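Local atomic coordinates of peptidoglycan glycosyltransferase (Eggerthella lenta, PDB entry 4MNR), a protein that belongs to the penicillin-binding proteins of bacteria and carries a transpeptidase-family domain related in fold to the serine beta-lactamases. Residues G127-C132 against V430-E435; S179-G184 against G409-F414; T186-T191 against A297-P302; P277-P282 against Q318-E323; E323-G328 against V426-I431. All coordinates share one frame; numbering follows the deposited sequence.

Contact 1 (G127-C132 against V430-E435); sequences GRKGAC and VIEDGE
G130 and A131 pair with I431 and V430 in the five-stranded antiparallel sheet of the beta-lactamase-like domain, and the contact illustrates how side chains and water take over where a ladder of strands runs out. A131 N donates to V430 O at 3.1 Å and A131 O accepts from V430 N at 2.9 Å, the double link of a hydrogen-bonded pair. G130 and I431 form the adjoining non-hydrogen-bonded pair, where the bare G130 CA makes a CA-H...O contact of 3.3 Å with V430 O. One more backbone bond, E432 N to K129 O at 2.7 Å, is made from within the type II turn I431-G434.

Apolar packing divides by face: A131 and V430 turn to V321 of helix 321-332, I431 to L125 of helix 115-125. Separately, the K129 chain makes a van der Waals contact with the E432 carboxylate, CG lying 3.6 Å from OE2; that carboxylate is held by the Y181 hydroxyl and by R175.

The charged link is that of R128. A bend at chi2 (-104°) takes its arm past I431, CD lying 3.7 Å from CG2, and brings NH1 to E435 OE1 at 2.8 Å. The hydrogen bond within this salt bridge is nearly straight (166°). E435 offers its syn lone pair close to the guanidinium plane, but the two flat groups stand 83° apart.

Two waters bridge the segments, both meeting E432 O. Water 1 accepts from R128 NH1 and gives a weak bond to that carbonyl; water 2 accepts from K129 N and donates to E432 O at 2.6 Å.

Contact 2 (S179-G184 against G409-F414); sequences SLYAPG and GNDSWF
The indole of W413 has the carbonyl of P183 over one face, with P183 O 3.6 Å from CD1 and displaced toward the rim, while Y181 meets its edge: Y181 CB lies in the ring plane, 3.6 Å from W413 CZ2. D411 stands loosely at the edge of the Y181 phenol, OD2 4.2 Å from CD1, with the carboxylate turned 80° to the ring. With CG beside the backbone N (chi1 -77°), the W413 side chain reaches from strand 409-418 to the loop that leads into the S-x-x-K signature of the penicillin-binding fold. V321 and M324 of helix 321-332 also pack on the indole.

Polar links concentrate on A182 O. This oxygen lies oblique to the indole and receives a weak hydrogen bond from W413 NE1, 3.2 Å long and bent to 130°. Water 3 donates to the same carbonyl at 2.6 Å and to D411 OD2 at 2.6 Å. The other carboxylate oxygen, OD1, is engaged by D433 N and K406. The direct indole bond being weak and bent, the polar link between loop and strand relies largely on the water that A182 O and D411 OD2 share.

Contact 3 (T186-T191 against A297-P302); sequences TFKIVT and AAAGEP
The S-x-x-K signature of penicillin-binding proteins, ending in K188, near the start of helix 188-197, rests here against the C-terminal end of helix 291-298, through F187, K188 and T191. The one direct hydrogen bond is made by T191: its OG1 donates to A298 O at 2.7 Å, arriving in the carbonyl plane on a lone pair, at a C=O...O angle of 123°. A hydroxyl of one helix thus takes up a carbonyl near the end of the other. The second branch of the threonine, CG2, packs on A298 CB at 3.9 Å.

F187 gives the largest share of the surface from 186-191. Because CG stands opposite the backbone N (chi1 -176°), the ring extends toward the helix end, where CD2 and CE2 each lie 3.3 Å from A297 O. Its CB touches the bare CA of G300 at 3.6 Å. V190 CB of helix 188-197 lies over one face of the ring, offset toward the rim, and F266 makes an edge-to-face pair with it.

The receiving surface is a Schellman motif. G300, with its positive phi of 90°, is the C-prime residue, and its N binds A297 O at 2.9 Å, so the carbonyl beside the F187 ring is already used inside the motif.

K188 passes alongside A299 with its chain extended, CE lying 4.1 Å from A299 CB. Its NZ then bonds to S240 OG and N242 OD1, the serine and asparagine of the S-x-N signature, while the lysine also touches K400 on strand 398-406.

Contact 4 (P277-P282 against Q318-E323); sequences PESLMP and QATVLE
L280 and Q318 form a single antiparallel bridge, a hydrogen-bonded pair in which L280 N reaches Q318 O at 2.8 Å and Q318 N reaches L280 O at 3.0 Å. One step along, S279 and A319 run closely side by side, their CA atoms 4.5 Å apart, and here the side chain of S279 takes over from the backbone. With its OG beside its own backbone N (chi1 -67°), S279 accepts from T320 N at 3.3 Å, a fairly straight bond (156°). The same oxygen lies against E323 CB, also at 3.3 Å.

Within the penicillin-binding domain, the bridge joins the loop between helices 242-263 and 284-289 to the segment leading into helix 321-332, and the serine bond lies at the helix start. T320 is the N-cap: OG1 accepts from E323 N at 3.0 Å, which occupies an otherwise open amide of the first turn, while the T320 amide donates to the serine.

Water 4 joins the two segments again. It donates to P277 O at 2.8 Å and also bonds both S279 OG and T320 OG1, so the capping hydroxyl and the serine share one solvent molecule. The methyl branch of T320, CG2, packs on the P277 ring at CG, 3.7 Å away. F266 lies against both S279 and E323, and E323 OE1 is buried here without a polar partner.

Contact 5 (E323-G328 against V426-I431); sequences EMAMVG and VVAIVI
A325 and A428 bring helix 321-332 and strand 425-431 together, their CA atoms 5.0 Å apart, with the two short axes 7.4 Å apart at closest and roughly antiparallel (146°). This is the helix-on-sheet packing of the beta-lactamase-like fold, and it is consistent with small residues allowing close spacing of the layers. At the centre two methyls meet, A325 CB and A428 CB at 3.8 Å. The A428 methyl also presses on the helix backbone, 3.7 Å from A325 N. Selenomethionine M324 adds a looser touch through its CB, while its selenium end turns off toward A319 and W413.

V426 is the larger side chain here. Its CG1, opposite the backbone N (chi1 166°), lies 3.6 Å from A325 O, and CG2 faces G328 O at 3.9 Å. T329 and A332 also touch it. Residues alternate along the strand: V427 and I429 point to the opposite layer, where helix 438-453 packs on them, so the sheet is covered on both faces. Helix and strand share no polar bond, although methyls rest on backbone oxygens. V327 N and G328 N bond within the helix, and V426 to V430 pair with neighbouring strands. V426 CG1 also stands 4.0 Å from G328 CA.

Overall arrangement
The contacts grade from core to surface. Contact 5, about 3 Å from the centre of the chain, has apolar side chains and no hydrogen bond between its segments; contacts 2 and 3 are also buried but mix packing with one direct hydrogen bond each, weak and backed by a water in contact 2; contacts 1 and 4, only partly buried, add backbone pairing. Strand 425-431 serves contacts 1 and 5, and its sheet neighbour 409-418 serves contact 2. Helix 321-332 is capped in contact 4 and packed in contact 5, its V321 reaching V430 of contact 1. A backbone bond from Y181 to A319 joins contacts 2 and 4. Contact 1 alone has a salt bridge, at its more open end.

Contact 1 (G127-C132 against V430-E435)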
# COMPACT_ATOMS: atom_id res chain seq x y z
N GLY A 127 11.75 -13.80 -3.90
CA GLY A 127 12.70 -14.27 -2.90
C GLY A 127 12.62 -13.50 -1.59
O GLY A 127 13.41 -13.74 -0.67
N ARG A 128 11.65 -12.59 -1.51
CA ARG A 128 11.47 -11.77 -0.32
C ARG A 128 10.11 -12.02 0.29
O ARG A 128 9.28 -12.75 -0.26
CB ARG A 128 11.52 -10.29 -0.70
CG ARG A 128 12.64 -9.91 -1.64
CD ARG A 128 13.72 -9.22 -0.88
NE ARG A 128 14.84 -8.79 -1.71
CZ ARG A 128 15.89 -8.16 -1.22
NH1 ARG A 128 15.94 -7.88 0.07
NH2 ARG A 128 16.90 -7.80 -2.01
N LYS A 129 9.89 -11.41 1.45
CA LYS A 129 8.58 -11.33 2.06
C LYS A 129 8.13 -9.87 1.97
O LYS A 129 8.88 -8.95 2.30
CB LYS A 129 8.70 -11.74 3.52
CG LYS A 129 7.44 -12.22 4.15
CD LYS A 129 7.78 -13.26 5.21
CE LYS A 129 8.57 -14.40 4.58
NZ LYS A 129 8.76 -15.55 5.52
N GLY A 130 6.91 -9.65 1.51
CA GLY A 130 6.40 -8.28 1.42
C GLY A 130 5.27 -8.13 0.44
O GLY A 130 4.60 -9.11 0.10
N ALA A 131 5.06 -6.91 -0.04
CA ALA A 131 3.93 -6.65 -0.91
C ALA A 131 4.13 -5.40 -1.72
O ALA A 131 4.90 -4.51 -1.32
CB ALA A 131 2.65 -6.52 -0.09
N CYS A 132 3.43 -5.32 -2.84
CA CYS A 132 3.52 -4.16 -3.71
C CYS A 132 2.16 -3.86 -4.33
O CYS A 132 1.48 -4.78 -4.80
CB CYS A 132 4.55 -4.44 -4.80
SG CYS A 132 4.73 -3.08 -5.99
N VAL A 430 6.52 -2.69 0.31
CA VAL A 430 7.23 -2.98 1.55
C VAL A 430 8.01 -4.27 1.37
O VAL A 430 7.49 -5.27 0.85
CB VAL A 430 6.29 -3.07 2.79
CG1 VAL A 430 5.24 -4.17 2.59
CG2 VAL A 430 7.14 -3.32 4.06
N ILE A 431 9.27 -4.24 1.77
CA ILE A 431 10.09 -5.45 1.80
C ILE A 431 10.40 -5.76 3.26
O ILE A 431 11.14 -5.03 3.91
CB ILE A 431 11.44 -5.23 1.08
CG1 ILE A 431 11.23 -4.76 -0.36
CG2 ILE A 431 12.27 -6.51 1.12
CD1 ILE A 431 10.57 -5.77 -1.24
N GLU A 432 9.86 -6.86 3.78
CA GLU A 432 10.11 -7.20 5.18
C GLU A 432 11.57 -7.60 5.43
O GLU A 432 12.19 -8.31 4.63
CB GLU A 432 9.19 -8.33 5.64
CG GLU A 432 7.70 -7.98 5.58
CD GLU A 432 6.81 -9.14 5.96
OE1 GLU A 432 7.16 -9.90 6.89
OE2 GLU A 432 5.75 -9.30 5.32
N ASP A 433 12.11 -7.13 6.55
CA ASP A 433 13.49 -7.46 6.94
C ASP A 433 14.48 -7.14 5.82
O ASP A 433 15.38 -7.93 5.53
CB ASP A 433 13.59 -8.94 7.31
CG ASP A 433 12.52 -9.36 8.29
OD1 ASP A 433 12.41 -8.69 9.34
OD2 ASP A 433 11.78 -10.32 8.00
N GLY A 434 14.29 -5.99 5.19
CA GLY A 434 15.09 -5.63 4.02
C GLY A 434 16.32 -4.82 4.36
O GLY A 434 16.37 -4.16 5.39
N GLU A 435 17.33 -4.90 3.50
CA GLU A 435 18.52 -4.06 3.62
C GLU A 435 18.09 -2.61 3.52
O GLU A 435 17.07 -2.31 2.92
CB GLU A 435 19.50 -4.38 2.48
CG GLU A 435 19.92 -5.84 2.40
CD GLU A 435 18.91 -6.73 1.67
OE1 GLU A 435 17.85 -6.23 1.24
OE2 GLU A 435 19.19 -7.94 1.53
O HOH W 1 14.48 -8.95 2.24
O HOH W 2 12.12 -10.18 2.86

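Contact 2 (S179-G184 against G409-F414)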
# COMPACT_ATOMS: atom_id res chain seq x y z
N SER A 179 -3.02 -7.40 5.33
CA SER A 179 -2.10 -7.38 6.46
C SER A 179 -1.76 -5.96 6.93
O SER A 179 -1.47 -5.09 6.12
CB SER A 179 -0.79 -8.09 6.05
OG SER A 179 -1.03 -9.46 5.78
N LEU A 180 -1.76 -5.74 8.25
CA LEU A 180 -1.33 -4.44 8.79
C LEU A 180 0.16 -4.39 9.05
O LEU A 180 0.73 -5.33 9.63
CB LEU A 180 -2.05 -4.11 10.10
CG LEU A 180 -3.54 -3.82 9.99
CD1 LEU A 180 -4.12 -3.59 11.39
CD2 LEU A 180 -3.78 -2.63 9.09
N TYR A 181 0.78 -3.29 8.67
CA TYR A 181 2.20 -3.06 8.90
C TYR A 181 2.42 -1.73 9.61
O TYR A 181 1.61 -0.81 9.46
CB TYR A 181 2.94 -2.96 7.57
CG TYR A 181 3.12 -4.25 6.78
CD1 TYR A 181 4.22 -5.06 7.00
CD2 TYR A 181 2.22 -4.62 5.79
CE1 TYR A 181 4.41 -6.22 6.28
CE2 TYR A 181 2.40 -5.79 5.07
CZ TYR A 181 3.50 -6.58 5.32
OH TYR A 181 3.71 -7.74 4.60
N ALA A 182 3.51 -1.60 10.35
CA ALA A 182 3.96 -0.26 10.74
C ALA A 182 4.55 0.41 9.50
O ALA A 182 5.41 -0.18 8.83
CB ALA A 182 5.03 -0.36 11.80
N PRO A 183 4.09 1.63 9.18
CA PRO A 183 4.57 2.25 7.94
C PRO A 183 5.92 2.93 8.10
O PRO A 183 6.55 3.28 7.10
CB PRO A 183 3.49 3.30 7.64
CG PRO A 183 2.97 3.69 9.01
CD PRO A 183 3.00 2.40 9.82
N GLY A 184 6.34 3.14 9.34
CA GLY A 184 7.56 3.88 9.58
C GLY A 184 7.53 5.23 8.88
O GLY A 184 6.47 5.86 8.72
N GLY A 409 16.45 -5.52 12.80
CA GLY A 409 16.48 -5.00 11.45
C GLY A 409 15.31 -4.09 11.24
O GLY A 409 14.78 -3.51 12.20
N ASN A 410 14.88 -3.97 9.98
CA ASN A 410 13.80 -3.07 9.64
C ASN A 410 13.01 -3.59 8.46
O ASN A 410 13.50 -4.42 7.69
CB ASN A 410 14.36 -1.71 9.24
CG ASN A 410 15.22 -1.08 10.31
OD1 ASN A 410 14.70 -0.43 11.23
ND2 ASN A 410 16.53 -1.25 10.20
N ASP A 411 11.78 -3.10 8.30
CA ASP A 411 11.07 -3.27 7.05
C ASP A 411 11.37 -2.07 6.18
O ASP A 411 11.42 -0.94 6.67
CB ASP A 411 9.57 -3.35 7.28
CG ASP A 411 9.15 -4.62 8.00
OD1 ASP A 411 9.91 -5.62 7.98
OD2 ASP A 411 8.05 -4.64 8.60
N SER A 412 11.54 -2.30 4.88
CA SER A 412 11.94 -1.25 3.97
C SER A 412 10.80 -0.87 3.03
O SER A 412 10.25 -1.73 2.35
CB SER A 412 13.17 -1.71 3.17
OG SER A 412 13.62 -0.67 2.30
N TRP A 413 10.45 0.41 3.02
CA TRP A 413 9.28 0.91 2.30
C TRP A 413 9.63 1.95 1.24
O TRP A 413 10.62 2.68 1.37
CB TRP A 413 8.36 1.67 3.25
CG TRP A 413 7.50 0.88 4.16
CD1 TRP A 413 7.82 0.41 5.40
CD2 TRP A 413 6.13 0.53 3.94
NE1 TRP A 413 6.74 -0.24 5.95
CE2 TRP A 413 5.69 -0.17 5.08
CE3 TRP A 413 5.25 0.73 2.87
CZ2 TRP A 413 4.39 -0.67 5.18
CZ3 TRP A 413 3.96 0.24 2.98
CH2 TRP A 413 3.55 -0.46 4.12
N PHE A 414 8.78 2.07 0.23
CA PHE A 414 8.76 3.27 -0.60
C PHE A 414 7.34 3.52 -1.07
O PHE A 414 6.65 2.58 -1.45
CB PHE A 414 9.65 3.10 -1.83
CG PHE A 414 9.73 4.33 -2.69
CD1 PHE A 414 10.55 5.38 -2.32
CD2 PHE A 414 9.01 4.42 -3.86
CE1 PHE A 414 10.65 6.52 -3.13
CE2 PHE A 414 9.11 5.55 -4.68
CZ PHE A 414 9.93 6.59 -4.31
O HOH W 3 6.59 -2.47 8.42

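Contact 3 (T186-T191 against A297-P302)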
# COMPACT_ATOMS: atom_id res chain seq x y z
N THR A 186 7.44 6.35 6.03
CA THR A 186 6.53 6.60 4.92
C THR A 186 5.31 7.43 5.36
O THR A 186 4.76 8.24 4.61
CB THR A 186 6.04 5.29 4.28
OG1 THR A 186 6.56 4.19 5.03
CG2 THR A 186 6.58 5.19 2.89
N PHE A 187 4.91 7.23 6.61
CA PHE A 187 3.78 7.95 7.19
C PHE A 187 4.05 9.45 7.34
O PHE A 187 3.13 10.24 7.55
CB PHE A 187 3.46 7.33 8.57
CG PHE A 187 2.25 7.91 9.24
CD1 PHE A 187 0.96 7.50 8.91
CD2 PHE A 187 2.40 8.82 10.27
CE1 PHE A 187 -0.15 8.03 9.55
CE2 PHE A 187 1.29 9.37 10.92
CZ PHE A 187 0.01 8.96 10.55
N LYS A 188 5.32 9.84 7.26
CA LYS A 188 5.64 11.27 7.33
C LYS A 188 4.93 12.06 6.22
O LYS A 188 4.73 13.26 6.35
CB LYS A 188 7.16 11.50 7.31
CG LYS A 188 7.85 11.01 8.58
CD LYS A 188 9.36 11.10 8.49
CE LYS A 188 9.99 10.51 9.77
NZ LYS A 188 11.44 10.30 9.60
N ILE A 189 4.53 11.38 5.15
CA ILE A 189 3.71 12.05 4.13
C ILE A 189 2.44 12.61 4.79
O ILE A 189 2.04 13.76 4.55
CB ILE A 189 3.29 11.09 3.01
CG1 ILE A 189 4.51 10.59 2.23
CG2 ILE A 189 2.29 11.77 2.08
CD1 ILE A 189 4.17 9.51 1.22
N VAL A 190 1.81 11.80 5.64
CA VAL A 190 0.59 12.22 6.36
C VAL A 190 0.87 13.35 7.36
O VAL A 190 0.15 14.35 7.38
CB VAL A 190 -0.09 11.04 7.09
CG1 VAL A 190 -1.32 11.53 7.88
CG2 VAL A 190 -0.51 9.98 6.09
N THR A 191 1.90 13.18 8.18
CA THR A 191 2.28 14.21 9.14
C THR A 191 2.58 15.55 8.48
O THR A 191 2.07 16.59 8.90
CB THR A 191 3.46 13.75 9.98
OG1 THR A 191 3.15 12.46 10.52
CG2 THR A 191 3.71 14.71 11.15
N ALA A 297 4.37 8.41 16.77
CA ALA A 297 3.30 8.24 15.79
C ALA A 297 3.48 9.20 14.62
O ALA A 297 3.25 8.84 13.46
CB ALA A 297 1.92 8.44 16.44
N ALA A 298 3.90 10.42 14.93
CA ALA A 298 4.13 11.41 13.87
C ALA A 298 5.23 10.96 12.93
O ALA A 298 5.25 11.33 11.75
CB ALA A 298 4.46 12.78 14.46
N ALA A 299 6.14 10.14 13.45
CA ALA A 299 7.23 9.60 12.64
C ALA A 299 6.89 8.23 12.06
O ALA A 299 7.75 7.57 11.46
CB ALA A 299 8.50 9.51 13.46
N GLY A 300 5.66 7.79 12.25
CA GLY A 300 5.23 6.54 11.64
C GLY A 300 5.42 5.26 12.44
O GLY A 300 5.21 4.17 11.90
N GLU A 301 5.83 5.37 13.71
CA GLU A 301 6.04 4.17 14.51
C GLU A 301 4.94 3.99 15.56
O GLU A 301 4.69 4.89 16.36
CB GLU A 301 7.41 4.21 15.20
CG GLU A 301 8.59 4.04 14.23
CD GLU A 301 8.70 2.64 13.65
OE1 GLU A 301 7.95 1.73 14.08
OE2 GLU A 301 9.55 2.45 12.76
N PRO A 302 4.27 2.83 15.55
CA PRO A 302 3.22 2.54 16.52
C PRO A 302 3.76 1.97 17.83
O PRO A 302 3.87 0.75 17.97
CB PRO A 302 2.37 1.49 15.80
CG PRO A 302 3.36 0.76 14.91
CD PRO A 302 4.37 1.82 14.48

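Contact 4 (P277-P282 against Q318-E323)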
# COMPACT_ATOMS: atom_id res chain seq x y z
N PRO A 277 -8.04 -5.26 6.37
CA PRO A 277 -8.28 -4.77 7.73
C PRO A 277 -8.24 -3.25 7.75
O PRO A 277 -7.52 -2.62 6.99
CB PRO A 277 -7.10 -5.35 8.53
CG PRO A 277 -6.00 -5.51 7.51
CD PRO A 277 -6.71 -5.88 6.22
N GLU A 278 -9.04 -2.66 8.64
CA GLU A 278 -9.02 -1.23 8.87
C GLU A 278 -7.61 -0.80 9.29
O GLU A 278 -7.01 -1.44 10.16
CB GLU A 278 -10.00 -0.94 10.00
CG GLU A 278 -10.33 0.51 10.23
CD GLU A 278 -11.34 0.67 11.37
OE1 GLU A 278 -11.85 -0.35 11.86
OE2 GLU A 278 -11.59 1.81 11.78
N SER A 279 -7.08 0.26 8.68
CA SER A 279 -5.82 0.84 9.14
C SER A 279 -6.11 1.63 10.41
O SER A 279 -7.21 2.18 10.56
CB SER A 279 -5.19 1.73 8.07
OG SER A 279 -4.78 0.95 6.95
N LEU A 280 -5.16 1.66 11.34
CA LEU A 280 -5.46 2.09 12.70
C LEU A 280 -4.61 3.25 13.19
O LEU A 280 -3.42 3.35 12.88
CB LEU A 280 -5.26 0.91 13.67
CG LEU A 280 -6.05 -0.35 13.33
CD1 LEU A 280 -5.67 -1.50 14.26
CD2 LEU A 280 -7.51 -0.03 13.44
N MSE A 281 -5.25 4.13 13.97
CA MSE A 281 -4.57 5.21 14.70
C MSE A 281 -5.09 5.22 16.12
O MSE A 281 -6.26 4.92 16.37
CB MSE A 281 -4.86 6.58 14.07
CG MSE A 281 -3.94 6.97 12.96
SE MSE A 281 -2.08 7.29 13.49
CE MSE A 281 -2.12 9.05 14.31
N PRO A 282 -4.24 5.58 17.08
CA PRO A 282 -4.75 5.69 18.45
C PRO A 282 -5.76 6.82 18.56
O PRO A 282 -5.80 7.70 17.69
CB PRO A 282 -3.51 6.05 19.27
CG PRO A 282 -2.36 5.63 18.44
CD PRO A 282 -2.79 5.79 17.01
N GLN A 318 -0.91 1.87 12.00
CA GLN A 318 -0.72 0.56 11.38
C GLN A 318 -1.52 0.62 10.10
O GLN A 318 -2.69 1.02 10.11
CB GLN A 318 -1.28 -0.55 12.25
CG GLN A 318 -0.69 -0.59 13.65
CD GLN A 318 -1.25 -1.73 14.46
OE1 GLN A 318 -1.86 -1.52 15.51
NE2 GLN A 318 -1.04 -2.95 13.98
N ALA A 319 -0.91 0.21 9.00
CA ALA A 319 -1.57 0.40 7.72
C ALA A 319 -1.39 -0.80 6.83
O ALA A 319 -0.39 -1.52 6.93
CB ALA A 319 -1.00 1.63 7.02
N THR A 320 -2.34 -0.99 5.92
CA THR A 320 -2.12 -1.95 4.83
C THR A 320 -1.28 -1.31 3.74
O THR A 320 -1.15 -0.10 3.68
CB THR A 320 -3.45 -2.40 4.22
OG1 THR A 320 -4.18 -1.27 3.74
CG2 THR A 320 -4.27 -3.13 5.25
N VAL A 321 -0.70 -2.13 2.86
CA VAL A 321 0.06 -1.57 1.75
C VAL A 321 -0.89 -0.80 0.82
O VAL A 321 -0.55 0.25 0.28
CB VAL A 321 0.82 -2.68 0.99
CG1 VAL A 321 1.62 -2.09 -0.17
CG2 VAL A 321 1.73 -3.41 1.97
N LEU A 322 -2.12 -1.31 0.69
CA LEU A 322 -3.15 -0.61 -0.07
C LEU A 322 -3.41 0.79 0.50
O LEU A 322 -3.49 1.76 -0.26
CB LEU A 322 -4.45 -1.43 -0.06
CG LEU A 322 -5.66 -0.79 -0.73
CD1 LEU A 322 -5.38 -0.45 -2.20
CD2 LEU A 322 -6.89 -1.69 -0.61
N GLU A 323 -3.50 0.89 1.83
CA GLU A 323 -3.70 2.19 2.46
C GLU A 323 -2.53 3.13 2.15
O GLU A 323 -2.74 4.30 1.86
CB GLU A 323 -3.87 2.06 3.98
CG GLU A 323 -3.76 3.38 4.74
CD GLU A 323 -4.87 4.38 4.42
OE1 GLU A 323 -6.02 3.96 4.15
OE2 GLU A 323 -4.59 5.60 4.42
O HOH W 4 -6.49 -0.52 5.44

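Contact 5 (E323-G328 against V426-I431)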
# COMPACT_ATOMS: atom_id res chain seq x y z
N GLU A 323 -3.50 0.89 1.83
CA GLU A 323 -3.70 2.19 2.46
C GLU A 323 -2.53 3.13 2.15
O GLU A 323 -2.74 4.30 1.86
CB GLU A 323 -3.87 2.06 3.98
CG GLU A 323 -3.76 3.38 4.74
CD GLU A 323 -4.87 4.38 4.42
OE1 GLU A 323 -6.02 3.96 4.15
OE2 GLU A 323 -4.59 5.60 4.42
N MSE A 324 -1.31 2.62 2.21
CA MSE A 324 -0.17 3.49 1.90
C MSE A 324 -0.14 3.92 0.44
O MSE A 324 0.28 5.03 0.13
CB MSE A 324 1.17 2.86 2.35
CG MSE A 324 1.24 2.61 3.84
SE MSE A 324 0.71 4.16 4.93
CE MSE A 324 2.00 5.46 4.27
N ALA A 325 -0.62 3.07 -0.46
CA ALA A 325 -0.75 3.47 -1.84
C ALA A 325 -1.81 4.56 -1.96
O ALA A 325 -1.62 5.52 -2.70
CB ALA A 325 -1.10 2.27 -2.72
N MSE A 326 -2.90 4.43 -1.20
CA MSE A 326 -3.93 5.47 -1.18
C MSE A 326 -3.39 6.80 -0.66
O MSE A 326 -3.78 7.86 -1.14
CB MSE A 326 -5.14 5.01 -0.37
CG MSE A 326 -5.85 3.82 -1.04
SE MSE A 326 -7.16 3.00 0.14
CE MSE A 326 -8.14 4.58 0.54
N VAL A 327 -2.50 6.74 0.33
CA VAL A 327 -1.85 7.97 0.80
C VAL A 327 -1.09 8.62 -0.35
O VAL A 327 -1.17 9.82 -0.57
CB VAL A 327 -0.90 7.69 2.00
CG1 VAL A 327 -0.01 8.89 2.25
CG2 VAL A 327 -1.70 7.35 3.23
N GLY A 328 -0.36 7.81 -1.10
CA GLY A 328 0.32 8.29 -2.29
C GLY A 328 -0.62 8.88 -3.33
O GLY A 328 -0.32 9.90 -3.95
N VAL A 426 1.13 5.50 -9.14
CA VAL A 426 1.62 5.51 -7.76
C VAL A 426 2.03 4.09 -7.39
O VAL A 426 1.33 3.14 -7.73
CB VAL A 426 0.52 6.04 -6.78
CG1 VAL A 426 0.88 5.74 -5.30
CG2 VAL A 426 0.31 7.52 -6.98
N VAL A 427 3.17 3.93 -6.73
CA VAL A 427 3.59 2.61 -6.26
C VAL A 427 3.88 2.62 -4.75
O VAL A 427 4.53 3.54 -4.26
CB VAL A 427 4.86 2.10 -7.00
CG1 VAL A 427 5.23 0.70 -6.51
CG2 VAL A 427 4.64 2.08 -8.51
N ALA A 428 3.40 1.61 -4.03
CA ALA A 428 3.73 1.42 -2.61
C ALA A 428 4.30 0.02 -2.50
O ALA A 428 3.74 -0.93 -3.04
CB ALA A 428 2.48 1.54 -1.73
N ILE A 429 5.44 -0.10 -1.82
CA ILE A 429 6.08 -1.41 -1.69
C ILE A 429 6.67 -1.52 -0.30
O ILE A 429 7.20 -0.54 0.24
CB ILE A 429 7.16 -1.61 -2.78
CG1 ILE A 429 7.81 -3.00 -2.66
CG2 ILE A 429 8.23 -0.55 -2.70
CD1 ILE A 429 8.63 -3.38 -3.92
N VAL A 430 6.52 -2.69 0.31
CA VAL A 430 7.23 -2.98 1.55
C VAL A 430 8.01 -4.27 1.37
O VAL A 430 7.49 -5.27 0.85
CB VAL A 430 6.29 -3.07 2.79
CG1 VAL A 430 5.24 -4.17 2.59
CG2 VAL A 430 7.14 -3.32 4.06
N ILE A 431 9.27 -4.24 1.77
CA ILE A 431 10.09 -5.45 1.80
C ILE A 431 10.40 -5.76 3.26
O ILE A 431 11.14 -5.03 3.91
CB ILE A 431 11.44 -5.23 1.08
CG1 ILE A 431 11.23 -4.76 -0.36
CG2 ILE A 431 12.27 -6.51 1.12
CD1 ILE A 431 10.57 -5.77 -1.24